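PDB 3SYY: exonuclease from Laribacter hongkongensis, which probably acts as a magnesium-dependent alkaline exonuclease that digests double-stranded DNA with strict 5'-to-3' polarity. Local coordinates for residues H70-Y75 with I111-P116; D151-D156 with Y165-I170; T84-I89 with A99-L104; N58-R63 with C115-T120; V16-V21 with I135-T140. One frame throughout, in Å; residues are numbered along the deposited sequence.

Contact 1 (H70-Y75 with I111-P116); sequences HARARY and IEIKCP. With MG (magnesium ion), chain B.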
# COMPACT_ATOMS: atom_id res chain seq x y z
N HIS A 70 -14.43 25.51 4.02
CA HIS A 70 -15.42 25.82 2.98
C HIS A 70 -16.67 25.17 3.47
O HIS A 70 -17.75 25.79 3.42
CB HIS A 70 -15.07 25.21 1.61
CG HIS A 70 -13.88 25.81 0.91
ND1 HIS A 70 -12.63 25.97 1.50
CD2 HIS A 70 -13.72 26.17 -0.39
CE1 HIS A 70 -11.78 26.45 0.60
NE2 HIS A 70 -12.42 26.56 -0.55
N ALA A 71 -16.57 23.90 3.88
CA ALA A 71 -17.72 23.17 4.39
C ALA A 71 -18.35 23.87 5.60
O ALA A 71 -19.59 23.95 5.70
CB ALA A 71 -17.33 21.70 4.78
N ARG A 72 -17.50 24.33 6.51
CA ARG A 72 -17.96 25.06 7.71
C ARG A 72 -18.78 26.29 7.24
O ARG A 72 -19.87 26.53 7.76
CB ARG A 72 -16.80 25.51 8.63
CG ARG A 72 -17.30 26.07 10.02
CD ARG A 72 -16.11 26.37 11.03
NE ARG A 72 -15.51 25.10 11.50
CZ ARG A 72 -14.38 24.54 11.02
NH1 ARG A 72 -13.66 25.13 10.07
NH2 ARG A 72 -13.97 23.37 11.50
N ALA A 73 -18.25 27.04 6.27
CA ALA A 73 -18.95 28.24 5.79
C ALA A 73 -20.26 27.84 5.15
O ALA A 73 -21.28 28.44 5.47
CB ALA A 73 -18.10 29.05 4.85
N ARG A 74 -20.26 26.83 4.29
CA ARG A 74 -21.48 26.35 3.66
C ARG A 74 -22.56 25.97 4.67
O ARG A 74 -23.77 26.22 4.45
CB ARG A 74 -21.21 25.18 2.70
CG ARG A 74 -22.45 24.65 1.97
CD ARG A 74 -23.01 25.68 0.89
NE ARG A 74 -23.94 24.96 0.01
CZ ARG A 74 -23.63 24.37 -1.15
NH1 ARG A 74 -22.41 24.46 -1.68
NH2 ARG A 74 -24.56 23.70 -1.82
N TYR A 75 -22.15 25.32 5.77
CA TYR A 75 -23.12 24.91 6.78
C TYR A 75 -23.80 26.16 7.37
O TYR A 75 -25.02 26.16 7.52
CB TYR A 75 -22.41 24.16 7.91
CG TYR A 75 -23.24 23.94 9.16
CD1 TYR A 75 -24.19 22.92 9.21
CD2 TYR A 75 -23.06 24.75 10.29
CE1 TYR A 75 -24.90 22.67 10.37
CE2 TYR A 75 -23.80 24.51 11.46
CZ TYR A 75 -24.71 23.47 11.49
OH TYR A 75 -25.46 23.17 12.61
N ILE A 111 -20.90 20.48 15.35
CA ILE A 111 -20.82 20.09 13.94
C ILE A 111 -19.59 19.17 13.81
O ILE A 111 -18.58 19.41 14.46
CB ILE A 111 -20.72 21.33 13.01
CG1 ILE A 111 -20.50 20.94 11.54
CG2 ILE A 111 -19.66 22.30 13.50
CD1 ILE A 111 -20.61 22.12 10.56
N GLU A 112 -19.73 18.11 13.03
CA GLU A 112 -18.56 17.25 12.64
C GLU A 112 -18.63 17.26 11.11
O GLU A 112 -19.68 16.96 10.54
CB GLU A 112 -18.74 15.81 13.14
CG GLU A 112 -17.67 14.81 12.50
CD GLU A 112 -16.23 15.23 12.83
OE1 GLU A 112 -16.03 15.89 13.89
OE2 GLU A 112 -15.26 14.95 12.01
N ILE A 113 -17.53 17.67 10.48
CA ILE A 113 -17.44 17.82 9.03
C ILE A 113 -16.58 16.71 8.39
O ILE A 113 -15.45 16.43 8.84
CB ILE A 113 -16.77 19.17 8.72
CG1 ILE A 113 -17.68 20.35 9.20
CG2 ILE A 113 -16.44 19.31 7.19
CD1 ILE A 113 -16.96 21.68 9.15
N LYS A 114 -17.11 16.11 7.31
CA LYS A 114 -16.27 15.25 6.45
C LYS A 114 -16.16 15.88 5.06
O LYS A 114 -17.18 16.39 4.50
CB LYS A 114 -16.86 13.84 6.36
CG LYS A 114 -17.19 13.15 7.68
CD LYS A 114 -16.02 13.13 8.65
CE LYS A 114 -16.36 12.33 9.95
NZ LYS A 114 -15.18 12.47 10.94
N CYS A 115 -14.95 15.83 4.49
CA CYS A 115 -14.74 16.21 3.09
C CYS A 115 -14.00 15.07 2.38
O CYS A 115 -12.79 15.17 2.17
CB CYS A 115 -13.89 17.46 3.00
SG CYS A 115 -14.76 18.99 3.72
N PRO A 116 -14.74 14.02 2.01
CA PRO A 116 -14.15 12.81 1.60
C PRO A 116 -14.05 12.71 0.09
O PRO A 116 -14.28 13.70 -0.64
CB PRO A 116 -15.16 11.81 2.15
CG PRO A 116 -16.51 12.48 1.72
CD PRO A 116 -16.21 13.92 2.11
MG MG B . -13.93 16.33 10.73
O HOH W 1 -12.78 14.43 9.97
O HOH W 2 -12.10 17.60 11.11
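In this PD-(D/E)XK nuclease core, A71, R72 and Y75 of helix 59-79 meet I111 and I113 of strand 109-114 and C115, the residue just after it. E112, I113 and K114 form the E-x-K half of the family signature, and the alternation of the strand sends the isoleucines to the helix while E112 and K114 project from the other side. Extended at both chi1 (175°) and chi2, I111 carries its CD1 over one face of the Y75 ring, 3.7 Å from the centroid, in a CH-pi contact. The hydroxyl of that tyrosine is bound by D151. I113 divides its branches: CG2 touches A71 CB at 3.5 Å, and CD1 packs on R72 N (3.8 Å) and lies over the rim of one face of the guanidinium, whose NH2 is hydrogen-bonded to D102 O. C115 SG adds a 3.9 Å contact with A71 CB. On the far side, magnesium is held by E112 OE2 at 2.3 Å, by I113 O at 2.4 Å, by two waters and by D102. K114 NZ forms a 2.7 Å salt bridge with E112 OE2 from above the carboxylate plane. No hydrogen bond joins the two segments, which meet by van der Waals and CH-pi contact while the strand's backbone is bonded to its sheet neighbours; I113 offers its side chain to the helix and its carbonyl oxygen to the metal.

Contact 2 (D151-D156 with Y165-I170); sequences DFVSYD and YFCTRI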
# COMPACT_ATOMS: atom_id res chain seq x y z
N ASP A 151 -24.60 18.00 14.24
CA ASP A 151 -24.98 17.99 12.83
C ASP A 151 -23.77 17.40 12.07
O ASP A 151 -22.67 17.91 12.14
CB ASP A 151 -25.20 19.42 12.37
CG ASP A 151 -26.68 19.88 12.57
OD1 ASP A 151 -27.56 19.00 12.75
OD2 ASP A 151 -26.93 21.10 12.59
N PHE A 152 -24.01 16.32 11.38
CA PHE A 152 -22.96 15.68 10.60
C PHE A 152 -23.03 16.28 9.20
O PHE A 152 -24.08 16.23 8.58
CB PHE A 152 -23.29 14.21 10.52
CG PHE A 152 -22.36 13.45 9.61
CD1 PHE A 152 -22.72 13.20 8.27
CD2 PHE A 152 -21.14 12.98 10.08
CE1 PHE A 152 -21.85 12.46 7.42
CE2 PHE A 152 -20.28 12.22 9.25
CZ PHE A 152 -20.62 12.00 7.89
N VAL A 153 -21.96 16.91 8.74
CA VAL A 153 -21.94 17.54 7.41
C VAL A 153 -20.96 16.74 6.56
O VAL A 153 -19.84 16.46 7.03
CB VAL A 153 -21.42 18.98 7.52
CG1 VAL A 153 -21.21 19.64 6.10
CG2 VAL A 153 -22.44 19.85 8.36
N SER A 154 -21.39 16.33 5.35
CA SER A 154 -20.45 15.87 4.31
C SER A 154 -20.46 16.90 3.16
O SER A 154 -21.55 17.41 2.78
CB SER A 154 -20.85 14.46 3.86
OG SER A 154 -19.99 13.92 2.87
N TYR A 155 -19.28 17.27 2.64
CA TYR A 155 -19.19 18.32 1.63
C TYR A 155 -18.20 17.96 0.53
O TYR A 155 -17.04 17.59 0.81
CB TYR A 155 -18.73 19.60 2.27
CG TYR A 155 -18.60 20.78 1.37
CD1 TYR A 155 -19.74 21.45 0.87
CD2 TYR A 155 -17.35 21.30 1.05
CE1 TYR A 155 -19.59 22.56 0.03
CE2 TYR A 155 -17.20 22.40 0.22
CZ TYR A 155 -18.33 23.03 -0.27
OH TYR A 155 -18.14 24.10 -1.09
N ASP A 156 -18.65 18.13 -0.71
CA ASP A 156 -17.73 17.98 -1.84
C ASP A 156 -18.05 19.00 -2.92
O ASP A 156 -19.04 18.86 -3.63
CB ASP A 156 -17.85 16.56 -2.42
CG ASP A 156 -16.75 16.26 -3.47
OD1 ASP A 156 -16.02 17.18 -3.90
OD2 ASP A 156 -16.61 15.10 -3.82
N TYR A 165 -23.63 19.45 -0.78
CA TYR A 165 -23.83 19.64 0.67
C TYR A 165 -24.81 18.68 1.26
O TYR A 165 -25.92 18.53 0.72
CB TYR A 165 -24.24 21.09 0.94
CG TYR A 165 -24.61 21.34 2.38
CD1 TYR A 165 -23.62 21.61 3.33
CD2 TYR A 165 -25.94 21.33 2.78
CE1 TYR A 165 -23.97 21.88 4.68
CE2 TYR A 165 -26.31 21.60 4.08
CZ TYR A 165 -25.34 21.88 5.02
OH TYR A 165 -25.79 22.12 6.30
N PHE A 166 -24.39 17.97 2.32
CA PHE A 166 -25.27 17.03 3.01
C PHE A 166 -25.14 17.27 4.49
O PHE A 166 -24.02 17.47 5.01
CB PHE A 166 -24.88 15.56 2.70
CG PHE A 166 -25.59 14.56 3.58
CD1 PHE A 166 -26.80 14.03 3.20
CD2 PHE A 166 -25.05 14.19 4.82
CE1 PHE A 166 -27.46 13.14 4.00
CE2 PHE A 166 -25.69 13.30 5.63
CZ PHE A 166 -26.89 12.74 5.22
N CYS A 167 -26.27 17.26 5.18
CA CYS A 167 -26.23 17.46 6.63
C CYS A 167 -27.37 16.68 7.26
O CYS A 167 -28.52 16.65 6.71
CB CYS A 167 -26.25 18.93 7.01
SG CYS A 167 -26.36 19.26 8.81
N THR A 168 -27.07 15.99 8.37
CA THR A 168 -28.13 15.27 9.12
C THR A 168 -27.81 15.37 10.62
O THR A 168 -26.62 15.42 11.00
CB THR A 168 -28.29 13.81 8.66
OG1 THR A 168 -29.50 13.25 9.17
CG2 THR A 168 -27.07 12.90 9.11
N ARG A 169 -28.84 15.42 11.46
CA ARG A 169 -28.64 15.67 12.89
C ARG A 169 -28.61 14.39 13.65
O ARG A 169 -29.50 13.54 13.48
CB ARG A 169 -29.75 16.52 13.50
CG ARG A 169 -29.32 17.08 14.89
CD ARG A 169 -30.11 18.32 15.23
NE ARG A 169 -29.58 19.50 14.56
CZ ARG A 169 -29.99 20.73 14.83
NH1 ARG A 169 -30.92 20.91 15.76
NH2 ARG A 169 -29.49 21.77 14.20
N ILE A 170 -27.60 14.25 14.51
CA ILE A 170 -27.50 13.04 15.34
C ILE A 170 -27.72 13.49 16.77
O ILE A 170 -26.94 14.29 17.32
CB ILE A 170 -26.09 12.36 15.19
CG1 ILE A 170 -25.81 12.04 13.70
CG2 ILE A 170 -26.01 11.11 16.11
CD1 ILE A 170 -26.77 10.94 13.03
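D151-Y155 and Y165-I170 run antiparallel at 161°, their axes 4.5 Å apart, with F152/T168 and S154/F166 as hydrogen-bonded pairs and D151/R169, V153/C167 and Y155/Y165 as non-hydrogen-bonded ones. Both hydrogen-bonded pairs are reciprocal; F152 N reaches T168 O at 2.8 Å, and F166 N reaches S154 O at 2.9 Å. Strands 149-155 and 165-171 form a beta hairpin, 165-171 being an edge strand of the five-stranded sheet and 149-155 lying next to the metal-bearing strand 109-114. On the face carrying D151, V153 and Y155, R169 bends at chi3 (-80°) and grips D151 side-on: NE to OD1 at 2.8 Å and NH2 to OD2 at 3.1 Å, each on the syn side of its oxygen but out of the carboxylate plane. Carboxylate and guanidinium are turned 37° apart, and D151 OD2 also accepts from the Y75 hydroxyl, so two groups hold this buried acid. Further along, V153 splits its methyls between Y165 CE1, 3.8 Å from CG1, and C167 SG, 4.0 Å from CG2. The opposite face brings two rings together rim to rim, F152 CD1 4.0 Å from F166 CE2; both pack on T124 of helix 118-127, and F152 also on M138 of helix 132-145.

Contact 3 (T84-I89 with A99-L104); sequences TEVGLI and ASPDGL. With MG (magnesium ion), chain B.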
# COMPACT_ATOMS: atom_id res chain seq x y z
N THR A 84 -18.75 28.25 16.81
CA THR A 84 -17.47 28.66 17.40
C THR A 84 -16.46 27.52 17.27
O THR A 84 -16.79 26.38 17.51
CB THR A 84 -17.63 28.93 18.88
OG1 THR A 84 -18.86 29.63 19.07
CG2 THR A 84 -16.47 29.77 19.41
N GLU A 85 -15.23 27.83 16.92
CA GLU A 85 -14.23 26.79 16.92
C GLU A 85 -13.71 26.46 18.32
O GLU A 85 -13.81 27.27 19.26
CB GLU A 85 -13.16 27.08 15.88
CG GLU A 85 -13.79 26.85 14.47
CD GLU A 85 -12.77 26.66 13.37
OE1 GLU A 85 -12.58 27.61 12.58
OE2 GLU A 85 -12.14 25.58 13.31
N VAL A 86 -13.25 25.23 18.47
CA VAL A 86 -12.86 24.69 19.75
C VAL A 86 -11.71 23.71 19.48
O VAL A 86 -11.55 23.22 18.36
CB VAL A 86 -14.09 24.08 20.49
CG1 VAL A 86 -14.48 22.72 19.97
CG2 VAL A 86 -13.91 24.03 21.99
N GLY A 87 -10.87 23.48 20.49
CA GLY A 87 -9.76 22.55 20.33
C GLY A 87 -10.17 21.25 20.96
O GLY A 87 -11.30 20.80 20.81
N LEU A 88 -9.27 20.64 21.72
CA LEU A 88 -9.59 19.38 22.36
C LEU A 88 -10.31 19.63 23.67
O LEU A 88 -9.85 20.39 24.50
CB LEU A 88 -8.30 18.60 22.60
CG LEU A 88 -8.65 17.21 23.11
CD1 LEU A 88 -8.82 16.26 21.92
CD2 LEU A 88 -7.57 16.77 24.04
N ILE A 89 -11.44 18.97 23.85
CA ILE A 89 -12.21 19.06 25.08
C ILE A 89 -12.05 17.75 25.82
O ILE A 89 -12.45 16.70 25.32
CB ILE A 89 -13.73 19.25 24.76
CG1 ILE A 89 -13.96 20.45 23.82
CG2 ILE A 89 -14.58 19.37 26.06
CD1 ILE A 89 -13.54 21.74 24.43
N ALA A 99 -12.15 14.90 22.98
CA ALA A 99 -12.85 14.97 21.68
C ALA A 99 -12.60 16.32 21.05
O ALA A 99 -12.49 17.33 21.76
CB ALA A 99 -14.37 14.73 21.85
N SER A 100 -12.54 16.34 19.72
CA SER A 100 -12.26 17.55 19.03
C SER A 100 -13.36 17.81 17.98
O SER A 100 -13.15 17.53 16.78
CB SER A 100 -10.89 17.43 18.38
OG SER A 100 -10.49 18.69 17.91
N PRO A 101 -14.53 18.33 18.40
CA PRO A 101 -15.54 18.57 17.36
C PRO A 101 -15.06 19.68 16.40
O PRO A 101 -14.18 20.45 16.76
CB PRO A 101 -16.82 18.95 18.14
CG PRO A 101 -16.36 19.33 19.54
CD PRO A 101 -14.99 18.70 19.77
N ASP A 102 -15.60 19.71 15.19
CA ASP A 102 -15.27 20.75 14.23
C ASP A 102 -15.97 22.10 14.53
O ASP A 102 -15.66 23.09 13.90
CB ASP A 102 -15.60 20.26 12.81
CG ASP A 102 -14.66 19.13 12.36
OD1 ASP A 102 -13.50 19.14 12.82
OD2 ASP A 102 -15.08 18.23 11.65
N GLY A 103 -16.88 22.13 15.48
CA GLY A 103 -17.41 23.44 15.94
C GLY A 103 -18.43 23.25 17.04
O GLY A 103 -19.09 22.23 17.11
N LEU A 104 -18.53 24.24 17.93
CA LEU A 104 -19.70 24.34 18.83
C LEU A 104 -20.79 25.12 18.12
O LEU A 104 -20.53 26.21 17.58
CB LEU A 104 -19.32 25.09 20.10
CG LEU A 104 -18.16 24.56 20.97
CD1 LEU A 104 -18.17 25.24 22.35
CD2 LEU A 104 -18.19 23.04 21.12
MG MG B . -13.93 16.33 10.73
O HOH W 3 -21.28 28.43 19.24
O HOH W 4 -11.62 21.04 16.92
O HOH W 5 -13.39 23.58 16.13
O HOH W 2 -12.10 17.60 11.11
O HOH W 1 -12.78 14.43 9.97
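Two short antiparallel pairings, with a middle section bridged by waters and by V86, link T84-I89 to A99-L104, where one sheet of the fold gives way to the other. At one end T84 and L104 exchange backbone hydrogen bonds, T84 N to L104 O and L104 N to T84 O both at 2.8 Å, joining strands 83-84 and 103-105 of the five-stranded sheet. At the other, I89 N bonds almost straight (178°) to A99 O at 2.9 Å, and A99 N returns the bond, within the small three-stranded sheet. Between these ends the chains part, and V86 packs between them: its CG1, placed between backbone N and carbonyl carbon (chi1 78°), touches P101 CG and L104 CD2, each at 3.9 Å. Water carries the polar backbone across. One molecule lies within bonding distance of V86 O, P101 O and S100 OG, probably more than it can serve at once, and a second accepts from V86 N. S100 OG has a further partner in R12 NH1. P101 and D102 supply the PD of the PD-(D/E)XK signature, and the D102 side chain turns from the 84-89 loop to the active site. There its OD2 binds magnesium at 2.4 Å, while OD1 accepts a hydrogen bond at 2.7 Å from a water that also binds the ion. S100, with E112, belongs to a second magnesium site.

Contact 4 (N58-R63 with C115-T120); sequences NAAMQR and CPNTWT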
# COMPACT_ATOMS: atom_id res chain seq x y z
N ASN A 58 -2.54 11.26 2.86
CA ASN A 58 -2.49 11.26 1.40
C ASN A 58 -3.12 12.51 0.73
O ASN A 58 -3.58 13.42 1.41
CB ASN A 58 -3.10 9.97 0.82
CG ASN A 58 -4.52 9.72 1.31
OD1 ASN A 58 -5.21 10.61 1.79
ND2 ASN A 58 -4.97 8.48 1.16
N ALA A 59 -3.12 12.53 -0.61
CA ALA A 59 -3.72 13.63 -1.40
C ALA A 59 -5.17 13.94 -0.98
O ALA A 59 -5.51 15.10 -0.72
CB ALA A 59 -3.63 13.32 -2.93
N ALA A 60 -6.00 12.89 -0.86
CA ALA A 60 -7.41 12.99 -0.46
C ALA A 60 -7.62 13.52 0.98
O ALA A 60 -8.51 14.34 1.22
CB ALA A 60 -8.12 11.65 -0.66
N MET A 61 -6.79 13.06 1.92
CA MET A 61 -6.79 13.56 3.30
C MET A 61 -6.40 15.01 3.36
O MET A 61 -7.05 15.81 4.03
CB MET A 61 -5.86 12.74 4.20
CG MET A 61 -6.58 11.91 5.24
SD MET A 61 -5.75 10.33 5.61
CE MET A 61 -6.58 9.20 4.46
N GLN A 62 -5.33 15.37 2.66
CA GLN A 62 -4.87 16.75 2.67
C GLN A 62 -5.90 17.68 1.99
O GLN A 62 -6.20 18.77 2.50
CB GLN A 62 -3.51 16.84 1.97
CG GLN A 62 -2.94 18.26 1.85
CD GLN A 62 -1.44 18.28 1.55
OE1 GLN A 62 -0.71 17.34 1.88
NE2 GLN A 62 -0.98 19.38 0.94
N ARG A 63 -6.42 17.24 0.84
CA ARG A 63 -7.39 18.02 0.07
C ARG A 63 -8.61 18.25 0.98
O ARG A 63 -9.10 19.37 1.11
CB ARG A 63 -7.78 17.29 -1.21
CG ARG A 63 -8.76 18.09 -2.08
CD ARG A 63 -9.70 17.16 -2.80
NE ARG A 63 -10.96 17.85 -3.08
CZ ARG A 63 -12.04 17.79 -2.30
NH1 ARG A 63 -13.11 18.48 -2.68
NH2 ARG A 63 -12.07 17.06 -1.17
N CYS A 115 -14.95 15.83 4.49
CA CYS A 115 -14.74 16.21 3.09
C CYS A 115 -14.00 15.07 2.38
O CYS A 115 -12.79 15.17 2.17
CB CYS A 115 -13.89 17.46 3.00
SG CYS A 115 -14.76 18.99 3.72
N PRO A 116 -14.74 14.02 2.01
CA PRO A 116 -14.15 12.81 1.60
C PRO A 116 -14.05 12.71 0.09
O PRO A 116 -14.28 13.70 -0.64
CB PRO A 116 -15.16 11.81 2.15
CG PRO A 116 -16.51 12.48 1.72
CD PRO A 116 -16.21 13.92 2.11
N ASN A 117 -13.75 11.49 -0.37
CA ASN A 117 -13.75 11.21 -1.81
C ASN A 117 -15.18 11.37 -2.32
O ASN A 117 -16.13 11.18 -1.59
CB ASN A 117 -13.31 9.77 -2.09
CG ASN A 117 -11.79 9.61 -2.02
OD1 ASN A 117 -11.03 10.60 -2.06
ND2 ASN A 117 -11.34 8.36 -1.92
N THR A 118 -15.31 11.65 -3.60
CA THR A 118 -16.63 12.01 -4.15
C THR A 118 -17.58 10.89 -3.97
O THR A 118 -18.71 11.12 -3.57
CB THR A 118 -16.49 12.36 -5.64
OG1 THR A 118 -15.65 13.51 -5.70
CG2 THR A 118 -17.87 12.72 -6.25
N TRP A 119 -17.13 9.66 -4.27
CA TRP A 119 -18.03 8.51 -4.12
C TRP A 119 -18.50 8.25 -2.68
O TRP A 119 -19.65 7.83 -2.45
CB TRP A 119 -17.43 7.23 -4.73
CG TRP A 119 -18.43 6.11 -4.78
CD1 TRP A 119 -18.39 4.93 -4.09
CD2 TRP A 119 -19.63 6.07 -5.57
NE1 TRP A 119 -19.50 4.16 -4.41
CE2 TRP A 119 -20.28 4.85 -5.30
CE3 TRP A 119 -20.22 6.96 -6.48
CZ2 TRP A 119 -21.50 4.47 -5.93
CZ3 TRP A 119 -21.45 6.60 -7.11
CH2 TRP A 119 -22.07 5.36 -6.81
N THR A 120 -17.62 8.48 -1.71
CA THR A 120 -18.01 8.33 -0.31
C THR A 120 -19.12 9.36 0.02
O THR A 120 -20.11 9.04 0.68
CB THR A 120 -16.80 8.58 0.59
OG1 THR A 120 -15.80 7.60 0.25
CG2 THR A 120 -17.16 8.43 2.11
O HOH W 6 -11.07 14.59 0.15
O HOH W 7 -14.94 16.35 -0.42
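With CG anti to its nitrogen (chi1 -178°) and a bend at chi2 (-147°), R63 carries its guanidinium to the carbonyls of C115 and P116, while N117, whose CG stands beside its own nitrogen (chi1 -79°), brings OD1 back toward A60. What they join is the N-terminal turn of helix 59-79 and the linker between strand 109-114 and helix 118-127, in a hydrated contact at the surface of the nuclease domain. The helix starts with an Asx motif, N58 OD1 accepting from M61 N at 2.9 Å. Direct touching is slight: A60 CB lies 3.4 Å from N117 OD1. R63 NH2 approaches C115 O edge-on, in the guanidinium plane, yet at 3.9 Å the two are too far apart for a direct bond, and water fills the role. R63 NH1, for its part, makes a salt bridge with D157, so NH1 and NH2 have different partners. N117 stands at the N-cap of helix 118-127 although its side chain makes no capping bond, and just beyond it T118 and W119 pack on C45 and A41 of a neighbouring subunit. R63 NH2 gives to two waters: one, at 3.0 Å, lies 2.8 Å from A60 O and 2.7 Å from C115 O, and the other, 3.1 Å from NH2, donates to P116 O at 2.7 Å.

Contact 5 (V16-V21 with I135-T140); sequences VTASRV and IKQMQT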
# COMPACT_ATOMS: atom_id res chain seq x y z
N VAL A 16 -6.99 8.66 24.34
CA VAL A 16 -8.01 8.13 23.48
C VAL A 16 -8.79 9.34 22.93
O VAL A 16 -9.19 10.22 23.70
CB VAL A 16 -8.94 7.19 24.22
CG1 VAL A 16 -10.11 6.77 23.33
CG2 VAL A 16 -8.15 5.95 24.69
N THR A 17 -8.95 9.41 21.61
CA THR A 17 -9.72 10.52 21.04
C THR A 17 -11.01 10.01 20.41
O THR A 17 -11.14 8.84 20.06
CB THR A 17 -8.92 11.33 20.02
OG1 THR A 17 -8.43 10.44 19.00
CG2 THR A 17 -7.75 12.07 20.68
N ALA A 18 -11.99 10.91 20.29
CA ALA A 18 -13.29 10.54 19.73
C ALA A 18 -13.14 9.88 18.33
O ALA A 18 -13.85 8.95 18.00
CB ALA A 18 -14.18 11.82 19.61
N SER A 19 -12.22 10.37 17.53
CA SER A 19 -12.04 9.86 16.15
C SER A 19 -11.55 8.40 16.13
O SER A 19 -11.59 7.75 15.08
CB SER A 19 -11.08 10.75 15.38
OG SER A 19 -9.86 10.84 16.08
N ARG A 20 -11.13 7.88 17.28
CA ARG A 20 -10.60 6.52 17.32
C ARG A 20 -11.43 5.61 18.18
O ARG A 20 -11.10 4.43 18.39
CB ARG A 20 -9.14 6.53 17.85
CG ARG A 20 -8.18 7.40 17.01
CD ARG A 20 -8.03 6.87 15.56
NE ARG A 20 -7.41 5.53 15.46
CZ ARG A 20 -6.11 5.26 15.59
NH1 ARG A 20 -5.20 6.21 15.79
NH2 ARG A 20 -5.69 4.00 15.47
N VAL A 21 -12.55 6.13 18.70
CA VAL A 21 -13.37 5.30 19.57
C VAL A 21 -13.84 4.04 18.88
O VAL A 21 -13.93 2.97 19.50
CB VAL A 21 -14.53 6.10 20.22
CG1 VAL A 21 -15.54 5.16 20.82
CG2 VAL A 21 -13.99 6.97 21.30
N ILE A 135 -20.85 7.76 13.98
CA ILE A 135 -21.83 7.82 15.09
C ILE A 135 -21.06 7.72 16.45
O ILE A 135 -21.30 8.49 17.38
CB ILE A 135 -22.93 6.71 14.94
CG1 ILE A 135 -23.75 6.87 13.62
CG2 ILE A 135 -23.89 6.63 16.16
CD1 ILE A 135 -24.50 8.22 13.50
N LYS A 136 -20.12 6.79 16.54
CA LYS A 136 -19.33 6.66 17.78
C LYS A 136 -18.52 7.91 18.06
O LYS A 136 -18.50 8.38 19.18
CB LYS A 136 -18.44 5.43 17.75
CG LYS A 136 -19.29 4.13 17.81
CD LYS A 136 -18.45 2.90 17.71
CE LYS A 136 -19.33 1.67 17.96
NZ LYS A 136 -20.07 1.36 16.67
N GLN A 137 -17.92 8.48 17.03
CA GLN A 137 -17.15 9.71 17.16
C GLN A 137 -18.04 10.84 17.71
O GLN A 137 -17.69 11.55 18.64
CB GLN A 137 -16.61 10.11 15.80
CG GLN A 137 -15.86 11.41 15.85
CD GLN A 137 -15.39 11.86 14.49
OE1 GLN A 137 -15.85 11.37 13.45
NE2 GLN A 137 -14.42 12.76 14.48
N MET A 138 -19.22 11.00 17.11
CA MET A 138 -20.08 12.10 17.49
C MET A 138 -20.73 11.89 18.86
O MET A 138 -20.90 12.86 19.59
CB MET A 138 -21.14 12.31 16.42
CG MET A 138 -20.53 13.04 15.15
SD MET A 138 -21.78 13.24 13.86
CE MET A 138 -22.22 11.63 13.36
N GLN A 139 -21.08 10.67 19.20
CA GLN A 139 -21.63 10.42 20.56
C GLN A 139 -20.55 10.73 21.58
O GLN A 139 -20.85 11.30 22.64
CB GLN A 139 -22.16 9.00 20.71
CG GLN A 139 -23.43 8.72 19.87
CD GLN A 139 -24.66 9.60 20.32
OE1 GLN A 139 -24.62 10.25 21.39
NE2 GLN A 139 -25.70 9.64 19.48
N THR A 140 -19.29 10.40 21.26
CA THR A 140 -18.17 10.73 22.14
C THR A 140 -17.94 12.20 22.26
O THR A 140 -17.60 12.70 23.35
CB THR A 140 -16.84 10.10 21.63
OG1 THR A 140 -17.00 8.67 21.55
CG2 THR A 140 -15.66 10.47 22.53
O HOH W 8 -13.58 8.84 13.22
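K136, the first of I135-T140 to touch V16-V21, sets its CB 4.2 Å from V21 CG1, while its amine leads off elsewhere. Q137 follows, closely apposed to A18: its CA-H points at A18 O, 3.5 Å from CA. CG is anti to the backbone nitrogen (chi1 177°) and the chain stays extended beyond it, which carries the amide past S19, NE2 lying 4.0 Å from S19 CB, and OE1 accepts from K114 NZ. One turn on, T140 presents both branches. CG2 meets A18 CB at 3.5 Å, and OG1 lies 3.5 Å from V21 CG2 while donating to K136 O at 2.8 Å. T140 N reaches that same carbonyl oxygen from the opposite face of its plane. Because the hydroxyl is satisfied within its own helix, the threonine can pack as an apolar group; A18 lies close against it, on the same helix whose Q137 bonds to the lysine of the PD-(D/E)XK signature.

From the N terminus, contact 5 opens first, at 16-21, and closes last but one, at 135-140; its long loop takes in contacts 4, 1 and 3. Contact 4 starts at the beginning of helix 59-79 and contact 1 further along that helix, and both close on the same stretch, sharing C115 and P116. Contact 3 lies wholly between the two segments of contact 1. Contact 2 comes after all of them, a short hairpin, and no loops cross. Contacts 1, 2 and 3 work on the five-stranded sheet, contact 3 also reaching the small sheet, while contacts 1 and 3 share a magnesium ion and contact 5 places Q137 of helix 132-145 near the metal site.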